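Local atomic coordinates of diaminopimelate decarboxylase (Helicobacter pylori, PDB entry 2QGH), a protein that catalyses the pyridoxal-5'-phosphate-dependent decarboxylation of meso-diaminopimelate to L-lysine, the last step of lysine biosynthesis in bacteria. Residues 33-38 with 393-398; 68-73 with 403-408; 289-294 with 370-375; 312-317 with 387-392. All blocks are in the same frame, centred on the assembly; numbering follows the deposited sequence.

Interaction 1: 33-38 with 393-398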
loop_
_atom_site.group_PDB
_atom_site.type_symbol
_atom_site.label_atom_id
_atom_site.label_comp_id
_atom_site.label_asym_id
_atom_site.label_seq_id
_atom_site.Cartn_x
_atom_site.Cartn_y
_atom_site.Cartn_z
ATOM N N THR A 33 -0.413 20.575 -6.365
ATOM C CA THR A 33 -0.613 19.161 -6.690
ATOM C C THR A 33 0.408 18.271 -5.955
ATOM O O THR A 33 1.430 18.757 -5.471
ATOM C CB THR A 33 -0.456 18.901 -8.212
ATOM O OG1 THR A 33 0.840 19.333 -8.640
ATOM C CG2 THR A 33 -1.526 19.634 -9.001
ATOM N N PRO A 34 0.139 16.958 -5.853
ATOM C CA PRO A 34 -1.054 16.280 -6.377
ATOM C C PRO A 34 -2.114 16.225 -5.282
ATOM O O PRO A 34 -1.800 16.325 -4.096
ATOM C CB PRO A 34 -0.528 14.896 -6.731
ATOM C CG PRO A 34 0.441 14.633 -5.590
ATOM C CD PRO A 34 1.163 15.973 -5.438
ATOM N N PHE A 35 -3.371 16.086 -5.667
ATOM C CA PHE A 35 -4.415 15.998 -4.667
ATOM C C PHE A 35 -5.631 15.256 -5.167
ATOM O O PHE A 35 -5.780 15.013 -6.359
ATOM C CB PHE A 35 -4.823 17.391 -4.178
ATOM C CG PHE A 35 -5.240 18.343 -5.276
ATOM C CD1 PHE A 35 -4.335 19.263 -5.799
ATOM C CD2 PHE A 35 -6.550 18.353 -5.748
ATOM C CE1 PHE A 35 -4.731 20.185 -6.774
ATOM C CE2 PHE A 35 -6.954 19.272 -6.720
ATOM C CZ PHE A 35 -6.043 20.191 -7.234
ATOM N N TYR A 36 -6.483 14.857 -4.239
ATOM C CA TYR A 36 -7.709 14.182 -4.598
ATOM C C TYR A 36 -8.818 15.234 -4.646
ATOM O O TYR A 36 -8.892 16.101 -3.774
ATOM C CB TYR A 36 -8.041 13.112 -3.557
ATOM C CG TYR A 36 -7.280 11.814 -3.741
ATOM C CD1 TYR A 36 -7.657 10.902 -4.722
ATOM C CD2 TYR A 36 -6.197 11.491 -2.924
ATOM C CE1 TYR A 36 -6.984 9.698 -4.889
ATOM C CE2 TYR A 36 -5.511 10.284 -3.084
ATOM C CZ TYR A 36 -5.917 9.394 -4.067
ATOM O OH TYR A 36 -5.276 8.189 -4.217
ATOM N N LEU A 37 -9.659 15.170 -5.673
ATOM C CA LEU A 37 -10.782 16.100 -5.819
ATOM C C LEU A 37 -12.071 15.291 -5.979
ATOM O O LEU A 37 -12.169 14.433 -6.865
ATOM C CB LEU A 37 -10.587 17.001 -7.044
ATOM C CG LEU A 37 -11.643 18.087 -7.290
ATOM C CD1 LEU A 37 -11.673 19.065 -6.126
ATOM C CD2 LEU A 37 -11.323 18.814 -8.591
ATOM N N TYR A 38 -13.056 15.569 -5.127
ATOM C CA TYR A 38 -14.322 14.841 -5.166
ATOM C C TYR A 38 -15.539 15.680 -5.528
ATOM O O TYR A 38 -15.804 16.706 -4.897
ATOM C CB TYR A 38 -14.607 14.183 -3.812
ATOM C CG TYR A 38 -13.539 13.229 -3.336
ATOM C CD1 TYR A 38 -12.405 13.690 -2.665
ATOM C CD2 TYR A 38 -13.650 11.860 -3.581
ATOM C CE1 TYR A 38 -11.411 12.807 -2.251
ATOM C CE2 TYR A 38 -12.667 10.977 -3.179
ATOM C CZ TYR A 38 -11.550 11.451 -2.515
ATOM O OH TYR A 38 -10.575 10.557 -2.136
ATOM N N LEU A 393 -3.598 16.037 -0.082
ATOM C CA LEU A 393 -4.653 16.979 0.272
ATOM C C LEU A 393 -5.908 16.472 -0.441
ATOM O O LEU A 393 -5.854 16.079 -1.605
ATOM C CB LEU A 393 -4.288 18.368 -0.271
ATOM C CG LEU A 393 -5.382 19.426 -0.481
ATOM C CD1 LEU A 393 -5.698 20.113 0.836
ATOM C CD2 LEU A 393 -4.912 20.462 -1.512
ATOM N N GLU A 394 -7.035 16.473 0.250
ATOM C CA GLU A 394 -8.267 16.021 -0.366
ATOM C C GLU A 394 -9.264 17.167 -0.373
ATOM O O GLU A 394 -9.560 17.741 0.668
ATOM C CB GLU A 394 -8.830 14.803 0.381
ATOM C CG GLU A 394 -8.110 13.505 0.045
ATOM C CD GLU A 394 -8.786 12.273 0.638
ATOM O OE1 GLU A 394 -8.770 12.105 1.875
ATOM O OE2 GLU A 394 -9.338 11.467 -0.137
ATOM N N LEU A 395 -9.763 17.495 -1.564
ATOM C CA LEU A 395 -10.715 18.587 -1.745
ATOM C C LEU A 395 -12.075 18.097 -2.218
ATOM O O LEU A 395 -12.173 17.098 -2.927
ATOM C CB LEU A 395 -10.170 19.585 -2.772
ATOM C CG LEU A 395 -8.891 20.324 -2.385
ATOM C CD1 LEU A 395 -8.306 21.038 -3.599
ATOM C CD2 LEU A 395 -9.211 21.303 -1.268
ATOM N N ALA A 396 -13.123 18.819 -1.838
ATOM C CA ALA A 396 -14.472 18.451 -2.247
ATOM C C ALA A 396 -15.165 19.613 -2.938
ATOM O O ALA A 396 -14.890 20.776 -2.654
ATOM C CB ALA A 396 -15.293 18.000 -1.037
ATOM N N LEU A 397 -16.062 19.284 -3.858
ATOM C CA LEU A 397 -16.823 20.289 -4.586
ATOM C C LEU A 397 -18.283 20.094 -4.189
ATOM O O LEU A 397 -18.813 18.989 -4.315
ATOM C CB LEU A 397 -16.664 20.070 -6.093
ATOM C CG LEU A 397 -16.948 21.206 -7.084
ATOM C CD1 LEU A 397 -16.872 20.634 -8.492
ATOM C CD2 LEU A 397 -18.307 21.816 -6.847
ATOM N N GLU A 398 -18.924 21.153 -3.695
ATOM C CA GLU A 398 -20.327 21.075 -3.294
ATOM C C GLU A 398 -21.200 22.142 -3.966
ATOM O O GLU A 398 -22.341 22.374 -3.558
ATOM C CB GLU A 398 -20.453 21.198 -1.777
ATOM C CG GLU A 398 -19.518 20.289 -1.008
ATOM C CD GLU A 398 -20.144 19.755 0.263
ATOM O OE1 GLU A 398 -19.390 19.332 1.169
ATOM O OE2 GLU A 398 -21.390 19.747 0.350
#
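Y38 and E394 meet through a hydrogen bond of 2.5 Å from Y38 OH to E394 OE2, which approaches OE2 nearly head-on to the C-O bond. Ring and carboxylate stand 66° apart, and OE2 lies at the ring edge, near its plane. E394 CG, anti to the carbonyl carbon (chi1 -78°), is laid beside Y36 CB at 3.6 Å, the side chains running the same way. The opposite sheet face is apolar: L395 CD1 sits over the F35 ring, 4.2 Å from its centroid and 26° off the normal, a CH-pi contact, while L37 CD1 touches L395 CB at 3.7 Å.

Four parallel-sheet bonds set this pattern. Y36 N gives to L393 O, L395 N to Y36 O (2.8 Å), Y38 N to L395 O and L397 N to Y38 O.

Further out, S380 OG also bonds E394 OE2, and R406 forms a salt bridge with OE1. L27 and F28 of helix 24-30 cover the F35, L37 and L395 face; the Y36 hydroxyl turns to D315 O, too close for the details to be trusted. Held by a phenol, a serine and an arginine, the buried E394 carboxylate is probably an anion fixed in its rotation.

Interaction 2: 68-73 with 403-408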
loop_
_atom_site.group_PDB
_atom_site.type_symbol
_atom_site.label_atom_id
_atom_site.label_comp_id
_atom_site.label_asym_id
_atom_site.label_seq_id
_atom_site.Cartn_x
_atom_site.Cartn_y
_atom_site.Cartn_z
ATOM N N ASN A 68 -13.967 4.416 0.735
ATOM C CA ASN A 68 -13.504 5.755 1.071
ATOM C C ASN A 68 -14.189 6.148 2.374
ATOM O O ASN A 68 -15.411 6.249 2.428
ATOM C CB ASN A 68 -13.871 6.756 -0.027
ATOM C CG ASN A 68 -13.060 8.033 0.066
ATOM O OD1 ASN A 68 -12.890 8.585 1.146
ATOM N ND2 ASN A 68 -12.556 8.507 -1.064
ATOM N N SER A 69 -13.393 6.363 3.416
ATOM C CA SER A 69 -13.906 6.699 4.740
ATOM C C SER A 69 -13.744 8.156 5.148
ATOM O O SER A 69 -13.894 8.477 6.332
ATOM C CB SER A 69 -13.216 5.837 5.798
ATOM O OG SER A 69 -13.475 4.469 5.580
ATOM N N ASN A 70 -13.435 9.035 4.197
ATOM C CA ASN A 70 -13.267 10.440 4.543
ATOM C C ASN A 70 -14.493 10.954 5.322
ATOM O O ASN A 70 -15.646 10.766 4.915
ATOM C CB ASN A 70 -13.002 11.273 3.283
ATOM C CG ASN A 70 -12.898 12.763 3.576
ATOM O OD1 ASN A 70 -13.911 13.463 3.661
ATOM N ND2 ASN A 70 -11.674 13.251 3.743
ATOM N N LEU A 71 -14.216 11.569 6.470
ATOM C CA LEU A 71 -15.235 12.111 7.357
ATOM C C LEU A 71 -16.299 12.954 6.670
ATOM O O LEU A 71 -17.477 12.838 6.980
ATOM C CB LEU A 71 -14.565 12.937 8.454
ATOM C CG LEU A 71 -14.351 12.284 9.820
ATOM C CD1 LEU A 71 -13.976 10.827 9.658
ATOM C CD2 LEU A 71 -13.278 13.048 10.569
ATOM N N SER A 72 -15.872 13.804 5.742
ATOM C CA SER A 72 -16.790 14.673 5.027
ATOM C C SER A 72 -17.746 13.904 4.143
ATOM O O SER A 72 -18.947 14.181 4.144
ATOM C CB SER A 72 -16.019 15.697 4.196
ATOM O OG SER A 72 -15.459 16.677 5.044
ATOM N N ILE A 73 -17.238 12.936 3.393
ATOM C CA ILE A 73 -18.134 12.180 2.538
ATOM C C ILE A 73 -19.089 11.322 3.378
ATOM O O ILE A 73 -20.265 11.190 3.033
ATOM C CB ILE A 73 -17.374 11.285 1.531
ATOM C CG1 ILE A 73 -17.689 9.816 1.811
ATOM C CG2 ILE A 73 -15.890 11.610 1.566
ATOM C CD1 ILE A 73 -17.232 8.871 0.756
ATOM N N ARG A 403 -13.868 23.159 -1.011
ATOM C CA ARG A 403 -13.368 23.165 0.355
ATOM C C ARG A 403 -12.503 21.931 0.632
ATOM O O ARG A 403 -12.679 20.879 0.014
ATOM C CB ARG A 403 -14.538 23.223 1.338
ATOM C CG ARG A 403 -15.335 21.945 1.427
ATOM C CD ARG A 403 -16.733 22.211 1.934
ATOM N NE ARG A 403 -17.464 20.975 2.194
ATOM C CZ ARG A 403 -17.249 20.193 3.246
ATOM N NH1 ARG A 403 -17.958 19.086 3.403
ATOM N NH2 ARG A 403 -16.333 20.525 4.148
ATOM N N VAL A 404 -11.562 22.080 1.560
ATOM C CA VAL A 404 -10.660 21.000 1.941
ATOM C C VAL A 404 -11.353 20.018 2.876
ATOM O O VAL A 404 -11.956 20.424 3.875
ATOM C CB VAL A 404 -9.378 21.570 2.640
ATOM C CG1 VAL A 404 -9.734 22.786 3.463
ATOM C CG2 VAL A 404 -8.732 20.519 3.530
ATOM N N ILE A 405 -11.287 18.729 2.540
ATOM C CA ILE A 405 -11.893 17.705 3.384
ATOM C C ILE A 405 -10.827 16.847 4.072
ATOM O O ILE A 405 -11.140 15.986 4.885
ATOM C CB ILE A 405 -12.920 16.831 2.607
ATOM C CG1 ILE A 405 -12.294 16.202 1.370
ATOM C CG2 ILE A 405 -14.119 17.691 2.217
ATOM C CD1 ILE A 405 -13.238 15.238 0.658
ATOM N N ARG A 406 -9.567 17.092 3.732
ATOM C CA ARG A 406 -8.425 16.436 4.382
ATOM C C ARG A 406 -7.184 17.272 4.109
ATOM O O ARG A 406 -6.723 17.380 2.974
ATOM C CB ARG A 406 -8.169 15.007 3.894
ATOM C CG ARG A 406 -7.066 14.344 4.724
ATOM C CD ARG A 406 -6.740 12.914 4.306
ATOM N NE ARG A 406 -5.987 12.862 3.054
ATOM C CZ ARG A 406 -5.512 11.741 2.514
ATOM N NH1 ARG A 406 -5.714 10.569 3.117
ATOM N NH2 ARG A 406 -4.835 11.785 1.371
ATOM N N LYS A 407 -6.642 17.873 5.151
ATOM C CA LYS A 407 -5.463 18.693 4.970
ATOM C C LYS A 407 -4.289 17.817 4.558
ATOM O O LYS A 407 -4.212 16.654 4.942
ATOM C CB LYS A 407 -5.138 19.438 6.264
ATOM C CG LYS A 407 -3.967 20.407 6.144
ATOM C CD LYS A 407 -4.303 21.585 5.222
ATOM C CE LYS A 407 -4.287 21.249 3.719
ATOM N NZ LYS A 407 -2.933 21.029 3.132
ATOM N N ARG A 408 -3.382 18.366 3.758
ATOM C CA ARG A 408 -2.218 17.598 3.342
ATOM C C ARG A 408 -1.315 17.380 4.549
ATOM O O ARG A 408 -1.248 18.209 5.453
ATOM C CB ARG A 408 -1.434 18.321 2.257
ATOM C CG ARG A 408 -0.374 17.436 1.611
ATOM C CD ARG A 408 0.578 18.239 0.756
ATOM N NE ARG A 408 -0.143 19.073 -0.199
ATOM C CZ ARG A 408 -0.817 18.625 -1.259
ATOM N NH1 ARG A 408 -0.880 17.323 -1.539
ATOM N NH2 ARG A 408 -1.440 19.501 -2.042
HETATM O O HOH W 1 -13.336 15.939 6.436
#
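I405 pushes its side chain between N70 and S72, and each carbon has a definite neighbour. I405 CB lies 3.5 Å from S72 OG. There the chain forks: I405 CG2 turns to the serine, 3.4 Å from S72 CB, tighter than usual carbon contact, while I405 CG1 passes across the N70 amide, 3.8 Å from N70 ND2. The fork follows from chi1 of 55°, which places CG1 between the backbone N and the carbonyl carbon and CG2 beside N. Beyond CG1 the chain is extended, and its tip, I405 CD1, ends 3.6 Å from N70 OD1.

The polar link ends on the backbone of I405: N70 ND2 gives a hydrogen bond of 3.0 Å to I405 O, straight at the hydrogen (163°) but arriving well above the carbonyl plane. A water adds a second bond: it accepts from S72 OG (2.6 Å) and donates to I405 O (2.7 Å). N70 OD1 accepts weakly from S72 N and I73 N, so one amide both caps a helix and reaches across.

E418 of the second subunit packs on N70 and accepts from L71 N. The arrangement joins an Asn N-cap, at the start of helix 71-79 of the alpha/beta barrel, to a classic beta bulge at I405 and R406 opposite E394 in the sheet domain, the two-domain build of fold-type III pyridoxal-phosphate enzymes.

Interaction 3: 289-294 with 370-375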
loop_
_atom_site.group_PDB
_atom_site.type_symbol
_atom_site.label_atom_id
_atom_site.label_comp_id
_atom_site.label_asym_id
_atom_site.label_seq_id
_atom_site.Cartn_x
_atom_site.Cartn_y
_atom_site.Cartn_z
ATOM N N GLY A 289 -14.428 10.801 -7.454
ATOM C CA GLY A 289 -13.075 11.187 -7.106
ATOM C C GLY A 289 -12.065 11.122 -8.229
ATOM O O GLY A 289 -12.062 10.196 -9.039
ATOM N N GLU A 290 -11.203 12.130 -8.275
ATOM C CA GLU A 290 -10.165 12.186 -9.283
ATOM C C GLU A 290 -8.834 12.633 -8.703
ATOM O O GLU A 290 -8.782 13.452 -7.785
ATOM C CB GLU A 290 -10.599 13.098 -10.426
ATOM C CG GLU A 290 -11.675 12.437 -11.265
ATOM C CD GLU A 290 -12.027 13.206 -12.515
ATOM O OE1 GLU A 290 -12.613 12.589 -13.435
ATOM O OE2 GLU A 290 -11.727 14.419 -12.572
ATOM N N LEU A 291 -7.763 12.055 -9.229
ATOM C CA LEU A 291 -6.416 12.370 -8.784
ATOM C C LEU A 291 -5.758 13.378 -9.734
ATOM O O LEU A 291 -5.306 13.029 -10.829
ATOM C CB LEU A 291 -5.587 11.083 -8.701
ATOM C CG LEU A 291 -4.139 11.156 -8.214
ATOM C CD1 LEU A 291 -4.014 12.080 -7.008
ATOM C CD2 LEU A 291 -3.675 9.751 -7.875
ATOM N N ILE A 292 -5.731 14.633 -9.298
ATOM C CA ILE A 292 -5.141 15.713 -10.072
ATOM C C ILE A 292 -3.661 15.771 -9.729
ATOM O O ILE A 292 -3.282 15.958 -8.569
ATOM C CB ILE A 292 -5.793 17.080 -9.725
ATOM C CG1 ILE A 292 -7.324 16.954 -9.719
ATOM C CG2 ILE A 292 -5.336 18.139 -10.722
ATOM C CD1 ILE A 292 -7.909 16.403 -10.995
ATOM N N THR A 293 -2.833 15.621 -10.752
ATOM C CA THR A 293 -1.395 15.616 -10.592
ATOM C C THR A 293 -0.755 16.444 -11.705
ATOM O O THR A 293 -1.255 16.487 -12.836
ATOM C CB THR A 293 -0.877 14.179 -10.654
ATOM O OG1 THR A 293 0.549 14.173 -10.598
ATOM C CG2 THR A 293 -1.341 13.516 -11.930
ATOM N N GLN A 294 0.359 17.090 -11.377
ATOM C CA GLN A 294 1.075 17.941 -12.324
ATOM C C GLN A 294 2.223 17.218 -13.014
ATOM O O GLN A 294 2.819 16.305 -12.450
ATOM C CB GLN A 294 1.606 19.174 -11.584
ATOM C CG GLN A 294 2.578 20.016 -12.376
ATOM C CD GLN A 294 3.048 21.236 -11.610
ATOM O OE1 GLN A 294 3.940 21.951 -12.057
ATOM N NE2 GLN A 294 2.445 21.483 -10.452
ATOM N N ILE A 370 -3.095 16.965 -15.252
ATOM C CA ILE A 370 -3.890 15.855 -15.752
ATOM C C ILE A 370 -4.658 15.259 -14.576
ATOM O O ILE A 370 -4.297 15.459 -13.418
ATOM C CB ILE A 370 -3.012 14.743 -16.387
ATOM C CG1 ILE A 370 -2.416 13.851 -15.299
ATOM C CG2 ILE A 370 -1.905 15.368 -17.220
ATOM C CD1 ILE A 370 -1.662 12.672 -15.839
ATOM N N ALA A 371 -5.728 14.539 -14.877
ATOM C CA ALA A 371 -6.522 13.910 -13.835
ATOM C C ALA A 371 -6.667 12.428 -14.126
ATOM O O ALA A 371 -6.965 12.040 -15.249
ATOM C CB ALA A 371 -7.892 14.563 -13.749
ATOM N N ILE A 372 -6.415 11.603 -13.114
ATOM C CA ILE A 372 -6.562 10.159 -13.238
ATOM C C ILE A 372 -7.981 9.949 -12.758
ATOM O O ILE A 372 -8.314 10.309 -11.630
ATOM C CB ILE A 372 -5.587 9.407 -12.322
ATOM C CG1 ILE A 372 -4.144 9.736 -12.729
ATOM C CG2 ILE A 372 -5.837 7.913 -12.410
ATOM C CD1 ILE A 372 -3.085 9.055 -11.870
ATOM N N GLU A 373 -8.811 9.368 -13.617
ATOM C CA GLU A 373 -10.233 9.172 -13.327
ATOM C C GLU A 373 -10.704 7.996 -12.463
ATOM O O GLU A 373 -10.015 6.990 -12.308
ATOM C CB GLU A 373 -11.001 9.163 -14.659
ATOM C CG GLU A 373 -11.251 10.561 -15.239
ATOM C CD GLU A 373 -11.747 10.544 -16.683
ATOM O OE1 GLU A 373 -12.566 9.668 -17.035
ATOM O OE2 GLU A 373 -11.328 11.424 -17.464
ATOM N N LYS A 374 -11.903 8.158 -11.906
ATOM C CA LYS A 374 -12.555 7.146 -11.072
ATOM C C LYS A 374 -11.669 6.555 -9.984
ATOM O O LYS A 374 -11.623 5.332 -9.805
ATOM C CB LYS A 374 -13.094 6.010 -11.953
ATOM C CG LYS A 374 -13.973 6.470 -13.096
ATOM C CD LYS A 374 -14.543 5.291 -13.856
ATOM C CE LYS A 374 -15.261 5.750 -15.122
ATOM N NZ LYS A 374 -16.327 6.724 -14.804
ATOM N N VAL A 375 -10.985 7.430 -9.252
ATOM C CA VAL A 375 -10.089 7.029 -8.175
ATOM C C VAL A 375 -10.688 7.325 -6.801
ATOM O O VAL A 375 -9.963 7.388 -5.805
ATOM C CB VAL A 375 -8.739 7.765 -8.272
ATOM C CG1 VAL A 375 -8.076 7.459 -9.589
ATOM C CG2 VAL A 375 -8.956 9.261 -8.117
HETATM O O HOH W 2 -14.089 10.369 -12.192
#
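L291 and I372 form a hydrogen-bonded pair in an antiparallel ladder joining strands 289-299 and 369-372 of the mixed sheet that packs beside the barrel. The backbone bonds alternate as expected: L291 N to I372 O and I372 N back to L291 O (2.9 Å), then T293 N to I370 O and I370 N to T293 O. The I292 and A371 pair between them is non-hydrogen-bonded. Past I372 the chain leaves the strand through K374, whose phi and psi are both positive, and V375 N returns to G289 O at 3.0 Å from above the carbonyl plane.

Charged groups gather where the strands part. E290 and E373 run side by side with carboxylates 23° apart in plane, and E290 OE1 is 4.4 Å from E373 OE2, close for like charges. R329, in a salt bridge with E290 OE2, probably eases this; its link to E373 is long and weak. A water donates to E290 OE1 (2.9 Å) and accepts from K374 N, spanning the gap.

Apolar contacts fall on both faces. On one, L291 CB meets I372 CB and T293 CG2 meets I370 CG1 at 3.6 Å; V375 CG2, beyond the strand end, also touches L291 CB. On the other, I292 CG1 lies beside the backbone N and a further turn of -55° brings I292 CD1 over A371 CB, at an unusually tight 3.3 Å.

Interaction 4: 312-317 with 387-392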
loop_
_atom_site.group_PDB
_atom_site.type_symbol
_atom_site.label_atom_id
_atom_site.label_comp_id
_atom_site.label_asym_id
_atom_site.label_seq_id
_atom_site.Cartn_x
_atom_site.Cartn_y
_atom_site.Cartn_z
ATOM N N GLY A 312 2.219 9.261 -7.078
ATOM C CA GLY A 312 2.837 7.962 -7.247
ATOM C C GLY A 312 2.022 6.810 -6.698
ATOM O O GLY A 312 0.929 6.999 -6.164
ATOM N N MET A 313 2.570 5.610 -6.817
ATOM C CA MET A 313 1.894 4.415 -6.340
ATOM C C MET A 313 1.531 4.496 -4.858
ATOM O O MET A 313 0.552 3.888 -4.425
ATOM C CB MET A 313 2.766 3.192 -6.600
ATOM C CG MET A 313 4.074 3.194 -5.824
ATOM S SD MET A 313 4.982 1.691 -6.171
ATOM C CE MET A 313 3.956 0.447 -5.304
ATOM N N ASN A 314 2.307 5.241 -4.071
ATOM C CA ASN A 314 1.979 5.366 -2.654
ATOM C C ASN A 314 0.631 6.074 -2.511
ATOM O O ASN A 314 -0.119 5.804 -1.576
ATOM C CB ASN A 314 3.054 6.153 -1.890
ATOM C CG ASN A 314 3.049 7.626 -2.227
ATOM O OD1 ASN A 314 3.420 8.021 -3.329
ATOM N ND2 ASN A 314 2.623 8.450 -1.281
ATOM N N ASP A 315 0.322 6.970 -3.444
ATOM C CA ASP A 315 -0.942 7.712 -3.413
ATOM C C ASP A 315 -2.079 6.914 -4.034
ATOM O O ASP A 315 -3.226 7.008 -3.608
ATOM C CB ASP A 315 -0.840 9.025 -4.195
ATOM C CG ASP A 315 0.332 9.881 -3.774
ATOM O OD1 ASP A 315 0.416 10.253 -2.584
ATOM O OD2 ASP A 315 1.162 10.193 -4.654
ATOM N N PHE A 316 -1.758 6.141 -5.062
ATOM C CA PHE A 316 -2.766 5.362 -5.767
ATOM C C PHE A 316 -2.181 4.000 -6.070
ATOM O O PHE A 316 -1.374 3.842 -6.986
ATOM C CB PHE A 316 -3.160 6.092 -7.056
ATOM C CG PHE A 316 -4.266 5.432 -7.814
ATOM C CD1 PHE A 316 -5.482 5.144 -7.192
ATOM C CD2 PHE A 316 -4.097 5.091 -9.154
ATOM C CE1 PHE A 316 -6.515 4.521 -7.894
ATOM C CE2 PHE A 316 -5.126 4.466 -9.868
ATOM C CZ PHE A 316 -6.336 4.181 -9.236
ATOM N N LEU A 317 -2.624 3.016 -5.297
ATOM C CA LEU A 317 -2.139 1.646 -5.378
ATOM C C LEU A 317 -2.795 0.690 -6.380
ATOM O O LEU A 317 -2.205 -0.340 -6.729
ATOM C CB LEU A 317 -2.234 1.038 -3.974
ATOM C CG LEU A 317 -1.471 -0.243 -3.635
ATOM C CD1 LEU A 317 0.036 -0.005 -3.823
ATOM C CD2 LEU A 317 -1.782 -0.653 -2.201
ATOM N N ASN A 387 8.408 5.960 0.449
ATOM C CA ASN A 387 9.387 6.898 -0.106
ATOM C C ASN A 387 9.302 8.193 0.709
ATOM O O ASN A 387 9.785 9.243 0.285
ATOM C CB ASN A 387 9.101 7.196 -1.593
ATOM C CG ASN A 387 9.561 6.074 -2.535
ATOM O OD1 ASN A 387 9.629 4.893 -2.155
ATOM N ND2 ASN A 387 9.864 6.446 -3.782
ATOM N N SER A 388 8.696 8.108 1.889
ATOM C CA SER A 388 8.533 9.282 2.745
ATOM C C SER A 388 7.844 10.421 1.995
ATOM O O SER A 388 8.385 11.519 1.881
ATOM C CB SER A 388 9.884 9.768 3.269
ATOM O OG SER A 388 10.378 8.914 4.276
ATOM N N ARG A 389 6.653 10.135 1.474
ATOM C CA ARG A 389 5.848 11.115 0.753
ATOM C C ARG A 389 4.590 11.300 1.606
ATOM O O ARG A 389 3.858 10.350 1.860
ATOM C CB ARG A 389 5.479 10.592 -0.652
ATOM C CG ARG A 389 6.679 10.291 -1.574
ATOM C CD ARG A 389 6.269 9.744 -2.956
ATOM N NE ARG A 389 5.818 10.801 -3.867
ATOM C CZ ARG A 389 4.548 11.107 -4.095
ATOM N NH1 ARG A 389 3.591 10.433 -3.488
ATOM N NH2 ARG A 389 4.231 12.095 -4.912
ATOM N N PRO A 390 4.326 12.530 2.068
ATOM C CA PRO A 390 3.137 12.767 2.899
ATOM C C PRO A 390 1.815 12.469 2.172
ATOM O O PRO A 390 1.726 12.607 0.948
ATOM C CB PRO A 390 3.267 14.247 3.269
ATOM C CG PRO A 390 4.758 14.495 3.200
ATOM C CD PRO A 390 5.137 13.753 1.945
ATOM N N LYS A 391 0.798 12.056 2.926
ATOM C CA LYS A 391 -0.511 11.776 2.343
ATOM C C LYS A 391 -1.058 13.050 1.729
ATOM O O LYS A 391 -0.906 14.127 2.285
ATOM C CB LYS A 391 -1.487 11.262 3.400
ATOM C CG LYS A 391 -1.125 9.890 3.923
ATOM C CD LYS A 391 -2.335 9.143 4.449
ATOM C CE LYS A 391 -2.022 7.663 4.556
ATOM N NZ LYS A 391 -3.226 6.826 4.881
ATOM N N LEU A 392 -1.715 12.915 0.587
ATOM C CA LEU A 392 -2.257 14.052 -0.140
ATOM C C LEU A 392 -3.409 14.850 0.484
ATOM O O LEU A 392 -4.092 14.410 1.422
ATOM C CB LEU A 392 -2.687 13.585 -1.533
ATOM C CG LEU A 392 -1.664 12.726 -2.273
ATOM C CD1 LEU A 392 -2.211 12.319 -3.643
ATOM C CD2 LEU A 392 -0.363 13.505 -2.402
HETATM O O HOH W 3 2.365 11.269 -1.389
#
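R389 and D315 form a salt bridge between two loops of the sheet domain: the tight turn 312-315, which follows strand 306-309, and the loop 387-392, which leads into strand 393-397. R389 NH1 reaches D315 OD2 at 2.7 Å, 143° at the hydrogen, near the guanidinium edge though tilted from its plane. The planes of carboxylate and guanidinium are 69° apart, so the arginine offers one nitrogen rather than a side-on pair. The R389 chain gets there with an extended start and a bend about CG-CD (chi3 79°), which folds the head back over the turn.

D315 OD2 takes a second bond from within the turn: G312 N donates to D315 OD2 at 2.8 Å on the anti side, while R389 comes from the syn side. Two donors thus fix the rotation of the carboxylate, which in turn ties R389 to the backbone of the turn.

N314, the third main partner, crosses R389 nearly at right angles. Its OD1 is modelled 2.4 Å from R389 NH1, so short that this bond's details are doubtful. N314 ND2 gives to S384 O and to a water (2.8 Å), which donates in turn to D315 OD1 (2.5 Å) and P390 O (2.8 Å), tying the loops a second time.

Nearby, the backbone O of N387 bonds S88 of the second subunit, placing this junction next to the dimer interface. D315 OD1 is walled by leucine: L392 CD2 lies 3.3 Å from D315 OD1, and L392 CG comes to 3.2 Å from D315 OD1.

Overall arrangement
The four contacts cluster in and around the mixed sheet. Interactions 1 and 3 have centres 9 Å apart and are joined where strand 35-39 pairs with strand 289-299; the centres of interactions 1 and 2 are 8 Å apart, through neighbouring strands 393-397 and 402-406. The centre of interaction 4 lies 14 to 16 Å from the other three centres, yet it touches each contact. Along the chain, interactions 3 and 4 are nested within the loops closed by interactions 1 and 2, and cross each other. N-terminal and C-terminal strands thus enclose the barrel sequence. Interaction 2 carries the sheet to the barrel, and interactions 2 and 4 touch the second subunit, linking domain and dimer contacts.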